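Local coordinates for N-alpha-acetyltransferase 35, NatC auxiliary subunit (Saccharomyces cerevisiae, PDB 6YGA), which serves as the auxiliary subunit of the NatC N-terminal acetyltransferase, which acetylates the N-terminal methionine of the L-A virus Gag protein, at residues 329-334 and 717-722; 404-409 and 455-460. One frame throughout, in Å; residues are numbered along the deposited sequence.

Overall arrangement
Interaction 2 is nested along the chain within the loop closed by interaction 1, and their centres lie about 11 Å apart. Both are partly buried, with two of four touching residues buried and none exposed. They meet where Gln334 OE1 probably accepts a hydrogen bond from Thr406 N, and where Tyr721 O packs on Phe455 CB. No direct hydrogen bond crosses either contact. Interaction 1 joins two loops through the far rim of an indole, met by a lysine carbonyl, methylenes of that lysine and a leucine methyl. Interaction 2 sets the start of helix 406-429 against the end of helix 433-456, combining a leucine contact with a water bridge; these ends also meet the chain of N-alpha-acetyltransferase 30.

Interaction 1: residues 329-334 and 717-722; sequences FNKLEQ and EGWNYF. With EDO (1,2-ethanediol), chain C.
Lys331 and Leu332 meet the far rim of the Trp719 indole, and this rim carries most of the contact between 329-334 and 717-722. Lys331 O lies in the ring plane at the indole edge, 3.5 Å from Trp719 CH2. The aliphatic part of Lys331 reinforces it: CG comes to 3.5 Å from Trp719 CH2, CD lies close to CH2 and CZ2, and the two side chains cross at about a right angle. With CG anti to the backbone N (chi1 -172°), the Trp719 indole is carried out toward 329-334. Leu332 adds its CD2 methyl, 3.8 Å from Trp719 CZ3, by an oblique approach that is neither over the face nor at the edge. Leu670 and Tyr674 of helix 668-701 also touch the Leu332 side chain, and Tyr674 meets the Trp719 ring edge-to-face.

The Lys331 chain bends at all three of its outer torsions, which carries its ammonium clear of the indole. NZ donates to Lys327 O in the preceding helix and to O1 of an ethanediol at 3.0 Å; that molecule, probably from the crystallisation liquor, is also bonded to Glu544. Tyr721 contributes more loosely, with OH 4.1 Å from Lys331 CD and hydrogen-bonded to Glu449. Within its own loop, Trp719 NE1 sits 3.1 Å above the Tyr721 ring, offset toward the rim. The whole is a loop-to-loop contact in a largely helical region related by sequence to TPR repeats: the connection between helices 319-328 and 337-347 packs on the loop of the beta hairpin formed by strands 708-713 and 724-729.

Interaction 2: residues 404-409 and 455-460; sequences QNTCRY and FDLDIY. With EDO (1,2-ethanediol), chain X.
Cys407 and Leu457 make the closest backbone approach, their CA atoms 7.3 Å apart, where the first turn of helix 406-429 faces the end of helix 433-456. Asn405, the N-cap of the first, accepts at OD1 from Cys407 N in the carbonyl plane and from Arg408 N above that plane, the latter nearly straight at 172°. The second helix closes in a Schellman motif, Asp458 turning to positive phi (61°).

Leu457 accounts for most of the contact: its CD2 methyl rests against the carbonyl oxygen Thr406 O at 3.5 Å and meets Cys407 SG, its apolar partner, at 4.2 Å, while the Leu457 and Thr406 side chains run past each other in opposite directions. Thr406 holds OG1 opposite its backbone N (chi1 -170°), on the side of Asp456. That hydroxyl stays 3.7 Å from Asp456 OD2, and a water spans the gap, 2.9 Å from Thr406 OG1 and donating to Asp456 OD2 at 2.7 Å. Lys453 joins both, by a salt bridge to Asp456 and a hydrogen bond to Thr406. Outside the contact, Arg408 bonds an ethanediol O1 through NH1 (3.0 Å) and Glu175 through NE.

Arg137 and Arg140 of the N-alpha-acetyltransferase 30 chain donate to Asp458 O and Leu457 O respectively, and Arg140 packs on Cys407. The contact joins the facing ends of helices 406-429 and 433-456 beside that subunit, with helix 465-506 packed against Phe455 and Tyr460.

Interaction 1: residues 329-334 and 717-722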
loop_
_atom_site.group_PDB
_atom_site.type_symbol
_atom_site.label_atom_id
_atom_site.label_comp_id
_atom_site.label_asym_id
_atom_site.label_seq_id
_atom_site.Cartn_x
_atom_site.Cartn_y
_atom_site.Cartn_z
ATOM N N PHE B 329 -10.043 5.821 14.001
ATOM C CA PHE B 329 -10.879 6.162 12.850
ATOM C C PHE B 329 -10.557 5.300 11.638
ATOM O O PHE B 329 -11.428 5.073 10.791
ATOM C CB PHE B 329 -10.737 7.647 12.502
ATOM C CG PHE B 329 -9.709 7.935 11.440
ATOM C CD1 PHE B 329 -8.362 7.972 11.759
ATOM C CD2 PHE B 329 -10.090 8.187 10.129
ATOM C CE1 PHE B 329 -7.409 8.243 10.789
ATOM C CE2 PHE B 329 -9.143 8.457 9.152
ATOM C CZ PHE B 329 -7.800 8.487 9.484
ATOM N N ASN B 330 -9.325 4.801 11.545
ATOM C CA ASN B 330 -8.861 4.037 10.393
ATOM C C ASN B 330 -8.332 2.670 10.809
ATOM O O ASN B 330 -7.516 2.077 10.099
ATOM C CB ASN B 330 -7.784 4.831 9.647
ATOM C CG ASN B 330 -7.534 4.317 8.242
ATOM O OD1 ASN B 330 -8.442 3.817 7.582
ATOM N ND2 ASN B 330 -6.292 4.426 7.785
ATOM N N LYS B 331 -8.789 2.153 11.947
ATOM C CA LYS B 331 -8.180 0.983 12.570
ATOM C C LYS B 331 -8.948 -0.306 12.328
ATOM O O LYS B 331 -8.333 -1.349 12.095
ATOM C CB LYS B 331 -8.044 1.211 14.079
ATOM C CG LYS B 331 -7.246 0.148 14.814
ATOM C CD LYS B 331 -5.855 -0.024 14.213
ATOM C CE LYS B 331 -5.035 1.266 14.253
ATOM N NZ LYS B 331 -4.765 1.750 15.635
ATOM N N LEU B 332 -10.278 -0.263 12.399
ATOM C CA LEU B 332 -11.063 -1.483 12.258
ATOM C C LEU B 332 -11.095 -1.956 10.811
ATOM O O LEU B 332 -11.023 -3.161 10.542
ATOM C CB LEU B 332 -12.469 -1.250 12.799
ATOM C CG LEU B 332 -12.466 -0.957 14.300
ATOM C CD1 LEU B 332 -13.855 -0.609 14.768
ATOM C CD2 LEU B 332 -11.927 -2.152 15.067
ATOM N N GLU B 333 -11.201 -1.026 9.865
ATOM C CA GLU B 333 -11.073 -1.353 8.453
ATOM C C GLU B 333 -10.547 -0.131 7.718
ATOM O O GLU B 333 -10.680 1.004 8.185
ATOM C CB GLU B 333 -12.402 -1.828 7.849
ATOM C CG GLU B 333 -13.488 -0.769 7.798
ATOM C CD GLU B 333 -14.785 -1.293 7.210
ATOM O OE1 GLU B 333 -14.915 -2.524 7.044
ATOM O OE2 GLU B 333 -15.677 -0.470 6.912
ATOM N N GLN B 334 -9.941 -0.378 6.561
ATOM C CA GLN B 334 -9.300 0.688 5.805
ATOM C C GLN B 334 -10.343 1.643 5.235
ATOM O O GLN B 334 -11.263 1.223 4.529
ATOM C CB GLN B 334 -8.446 0.095 4.686
ATOM C CG GLN B 334 -7.665 1.121 3.882
ATOM C CD GLN B 334 -6.603 0.487 3.005
ATOM O OE1 GLN B 334 -5.880 -0.411 3.436
ATOM N NE2 GLN B 334 -6.509 0.950 1.764
ATOM N N GLU B 717 -14.377 -12.204 13.616
ATOM C CA GLU B 717 -14.890 -11.069 14.371
ATOM C C GLU B 717 -13.979 -10.686 15.529
ATOM O O GLU B 717 -14.407 -9.968 16.437
ATOM C CB GLU B 717 -16.302 -11.361 14.882
ATOM C CG GLU B 717 -17.350 -11.388 13.784
ATOM C CD GLU B 717 -17.330 -10.129 12.932
ATOM O OE1 GLU B 717 -17.198 -9.023 13.500
ATOM O OE2 GLU B 717 -17.437 -10.244 11.693
ATOM N N GLY B 718 -12.731 -11.150 15.513
ATOM C CA GLY B 718 -11.773 -10.827 16.545
ATOM C C GLY B 718 -10.814 -9.731 16.122
ATOM O O GLY B 718 -10.971 -9.083 15.085
ATOM N N TRP B 719 -9.800 -9.520 16.955
ATOM C CA TRP B 719 -8.735 -8.566 16.675
ATOM C C TRP B 719 -7.478 -9.357 16.335
ATOM O O TRP B 719 -6.931 -10.066 17.188
ATOM C CB TRP B 719 -8.498 -7.626 17.853
ATOM C CG TRP B 719 -7.548 -6.526 17.504
ATOM C CD1 TRP B 719 -6.315 -6.304 18.037
ATOM C CD2 TRP B 719 -7.744 -5.514 16.507
ATOM N NE1 TRP B 719 -5.736 -5.206 17.448
ATOM C CE2 TRP B 719 -6.593 -4.705 16.504
ATOM C CE3 TRP B 719 -8.785 -5.211 15.624
ATOM C CZ2 TRP B 719 -6.453 -3.610 15.654
ATOM C CZ3 TRP B 719 -8.644 -4.127 14.780
ATOM C CH2 TRP B 719 -7.487 -3.339 14.799
ATOM N N ASN B 720 -7.016 -9.219 15.094
ATOM C CA ASN B 720 -6.004 -10.097 14.529
ATOM C C ASN B 720 -4.576 -9.647 14.821
ATOM O O ASN B 720 -3.642 -10.129 14.170
ATOM C CB ASN B 720 -6.225 -10.235 13.026
ATOM C CG ASN B 720 -7.552 -10.887 12.704
ATOM O OD1 ASN B 720 -8.087 -11.656 13.507
ATOM N ND2 ASN B 720 -8.092 -10.587 11.530
ATOM N N TYR B 721 -4.379 -8.742 15.781
ATOM C CA TYR B 721 -3.038 -8.580 16.329
ATOM C C TYR B 721 -2.614 -9.806 17.125
ATOM O O TYR B 721 -1.416 -9.996 17.363
ATOM C CB TYR B 721 -2.954 -7.339 17.221
ATOM C CG TYR B 721 -2.835 -6.018 16.490
ATOM C CD1 TYR B 721 -3.132 -5.910 15.136
ATOM C CD2 TYR B 721 -2.416 -4.876 17.159
ATOM C CE1 TYR B 721 -3.024 -4.696 14.476
ATOM C CE2 TYR B 721 -2.300 -3.664 16.507
ATOM C CZ TYR B 721 -2.605 -3.579 15.169
ATOM O OH TYR B 721 -2.491 -2.370 14.524
ATOM N N PHE B 722 -3.570 -10.637 17.538
ATOM C CA PHE B 722 -3.305 -11.847 18.314
ATOM C C PHE B 722 -3.996 -13.012 17.617
ATOM O O PHE B 722 -5.099 -13.419 18.007
ATOM C CB PHE B 722 -3.795 -11.698 19.756
ATOM C CG PHE B 722 -3.304 -10.452 20.443
ATOM C CD1 PHE B 722 -4.048 -9.284 20.400
ATOM C CD2 PHE B 722 -2.103 -10.450 21.137
ATOM C CE1 PHE B 722 -3.605 -8.134 21.032
ATOM C CE2 PHE B 722 -1.654 -9.302 21.774
ATOM C CZ PHE B 722 -2.406 -8.142 21.719
HETATM C C1 EDO C . -6.147 1.164 19.426
HETATM O O1 EDO C . -5.432 0.555 18.345
HETATM C C2 EDO C . -5.559 0.692 20.751
HETATM O O2 EDO C . -6.200 1.378 21.834
#

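Interaction 2: residues 404-409 and 455-460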
loop_
_atom_site.group_PDB
_atom_site.type_symbol
_atom_site.label_atom_id
_atom_site.label_comp_id
_atom_site.label_asym_id
_atom_site.label_seq_id
_atom_site.Cartn_x
_atom_site.Cartn_y
_atom_site.Cartn_z
ATOM N N GLN B 404 -2.690 6.110 6.573
ATOM C CA GLN B 404 -2.107 5.334 5.492
ATOM C C GLN B 404 -2.837 3.999 5.359
ATOM O O GLN B 404 -3.623 3.605 6.224
ATOM C CB GLN B 404 -0.613 5.113 5.734
ATOM C CG GLN B 404 0.183 6.401 5.890
ATOM C CD GLN B 404 0.000 7.337 4.713
ATOM O OE1 GLN B 404 0.080 6.921 3.556
ATOM N NE2 GLN B 404 -0.264 8.608 5.001
ATOM N N ASN B 405 -2.577 3.293 4.258
ATOM C CA ASN B 405 -3.190 1.983 4.102
ATOM C C ASN B 405 -2.574 0.993 5.092
ATOM O O ASN B 405 -1.591 1.285 5.781
ATOM C CB ASN B 405 -3.064 1.478 2.662
ATOM C CG ASN B 405 -1.626 1.220 2.240
ATOM O OD1 ASN B 405 -0.978 0.291 2.724
ATOM N ND2 ASN B 405 -1.134 2.024 1.306
ATOM N N THR B 406 -3.170 -0.200 5.152
ATOM C CA THR B 406 -2.841 -1.152 6.209
ATOM C C THR B 406 -1.401 -1.653 6.133
ATOM O O THR B 406 -0.858 -2.087 7.155
ATOM C CB THR B 406 -3.818 -2.333 6.176
ATOM O OG1 THR B 406 -3.640 -3.133 7.351
ATOM C CG2 THR B 406 -3.588 -3.195 4.942
ATOM N N CYS B 407 -0.767 -1.591 4.962
ATOM C CA CYS B 407 0.638 -1.958 4.837
ATOM C C CYS B 407 1.563 -0.777 5.118
ATOM O O CYS B 407 2.532 -0.912 5.870
ATOM C CB CYS B 407 0.914 -2.522 3.442
ATOM S SG CYS B 407 0.134 -4.114 3.127
ATOM N N ARG B 408 1.278 0.383 4.518
ATOM C CA ARG B 408 2.108 1.560 4.756
ATOM C C ARG B 408 2.035 2.010 6.209
ATOM O O ARG B 408 2.980 2.627 6.713
ATOM C CB ARG B 408 1.685 2.703 3.834
ATOM C CG ARG B 408 1.957 2.455 2.363
ATOM C CD ARG B 408 3.437 2.548 2.049
ATOM N NE ARG B 408 3.703 2.410 0.621
ATOM C CZ ARG B 408 4.860 2.719 0.046
ATOM N NH1 ARG B 408 5.860 3.189 0.781
ATOM N NH2 ARG B 408 5.018 2.564 -1.261
ATOM N N TYR B 409 0.923 1.722 6.889
ATOM C CA TYR B 409 0.798 2.082 8.296
ATOM C C TYR B 409 1.928 1.469 9.114
ATOM O O TYR B 409 2.586 2.159 9.899
ATOM C CB TYR B 409 -0.571 1.640 8.819
ATOM C CG TYR B 409 -0.791 1.851 10.301
ATOM C CD1 TYR B 409 -0.857 3.131 10.845
ATOM C CD2 TYR B 409 -0.956 0.767 11.153
ATOM C CE1 TYR B 409 -1.070 3.320 12.202
ATOM C CE2 TYR B 409 -1.170 0.944 12.505
ATOM C CZ TYR B 409 -1.226 2.218 13.025
ATOM O OH TYR B 409 -1.440 2.382 14.376
ATOM N N PHE B 455 1.445 -9.224 12.886
ATOM C CA PHE B 455 0.547 -10.376 12.898
ATOM C C PHE B 455 -0.685 -10.124 12.041
ATOM O O PHE B 455 -1.209 -11.052 11.413
ATOM C CB PHE B 455 0.136 -10.722 14.330
ATOM C CG PHE B 455 1.208 -11.417 15.115
ATOM C CD1 PHE B 455 1.512 -12.748 14.872
ATOM C CD2 PHE B 455 1.907 -10.745 16.104
ATOM C CE1 PHE B 455 2.497 -13.391 15.597
ATOM C CE2 PHE B 455 2.890 -11.383 16.829
ATOM C CZ PHE B 455 3.188 -12.707 16.574
ATOM N N ASP B 456 -1.168 -8.879 12.006
ATOM C CA ASP B 456 -2.330 -8.562 11.183
ATOM C C ASP B 456 -2.007 -8.694 9.702
ATOM O O ASP B 456 -2.879 -9.058 8.905
ATOM C CB ASP B 456 -2.830 -7.152 11.505
ATOM C CG ASP B 456 -4.071 -6.770 10.715
ATOM O OD1 ASP B 456 -5.117 -7.437 10.874
ATOM O OD2 ASP B 456 -4.006 -5.789 9.946
ATOM N N LEU B 457 -0.763 -8.424 9.323
ATOM C CA LEU B 457 -0.318 -8.518 7.941
ATOM C C LEU B 457 0.274 -9.880 7.602
ATOM O O LEU B 457 0.697 -10.083 6.460
ATOM C CB LEU B 457 0.707 -7.416 7.650
ATOM C CG LEU B 457 0.240 -5.981 7.921
ATOM C CD1 LEU B 457 1.401 -5.012 7.828
ATOM C CD2 LEU B 457 -0.873 -5.568 6.963
ATOM N N ASP B 458 0.306 -10.810 8.563
ATOM C CA ASP B 458 0.849 -12.153 8.350
ATOM C C ASP B 458 2.322 -12.098 7.954
ATOM O O ASP B 458 2.798 -12.901 7.150
ATOM C CB ASP B 458 0.031 -12.930 7.312
ATOM C CG ASP B 458 -1.316 -13.373 7.848
ATOM O OD1 ASP B 458 -1.340 -14.038 8.904
ATOM O OD2 ASP B 458 -2.350 -13.048 7.229
ATOM N N ILE B 459 3.044 -11.130 8.519
ATOM C CA ILE B 459 4.479 -11.033 8.287
ATOM C C ILE B 459 5.206 -12.194 8.954
ATOM O O ILE B 459 6.153 -12.755 8.392
ATOM C CB ILE B 459 4.998 -9.674 8.788
ATOM C CG1 ILE B 459 4.399 -8.534 7.961
ATOM C CG2 ILE B 459 6.515 -9.629 8.746
ATOM C CD1 ILE B 459 4.733 -8.613 6.487
ATOM N N TYR B 460 4.765 -12.589 10.144
ATOM C CA TYR B 460 5.477 -13.578 10.940
ATOM C C TYR B 460 4.980 -14.985 10.636
ATOM O O TYR B 460 3.773 -15.232 10.555
ATOM C CB TYR B 460 5.306 -13.288 12.432
ATOM C CG TYR B 460 5.522 -11.841 12.814
ATOM C CD1 TYR B 460 6.618 -11.129 12.338
ATOM C CD2 TYR B 460 4.622 -11.185 13.645
ATOM C CE1 TYR B 460 6.814 -9.803 12.685
ATOM C CE2 TYR B 460 4.806 -9.864 13.997
ATOM C CZ TYR B 460 5.902 -9.177 13.515
ATOM O OH TYR B 460 6.080 -7.861 13.871
HETATM C C1 EDO X . 6.402 4.680 4.392
HETATM O O1 EDO X . 6.957 3.705 3.499
HETATM C C2 EDO X . 4.990 4.262 4.784
HETATM O O2 EDO X . 4.406 5.239 5.655
HETATM O O HOH W 1 -4.687 -5.839 7.324
#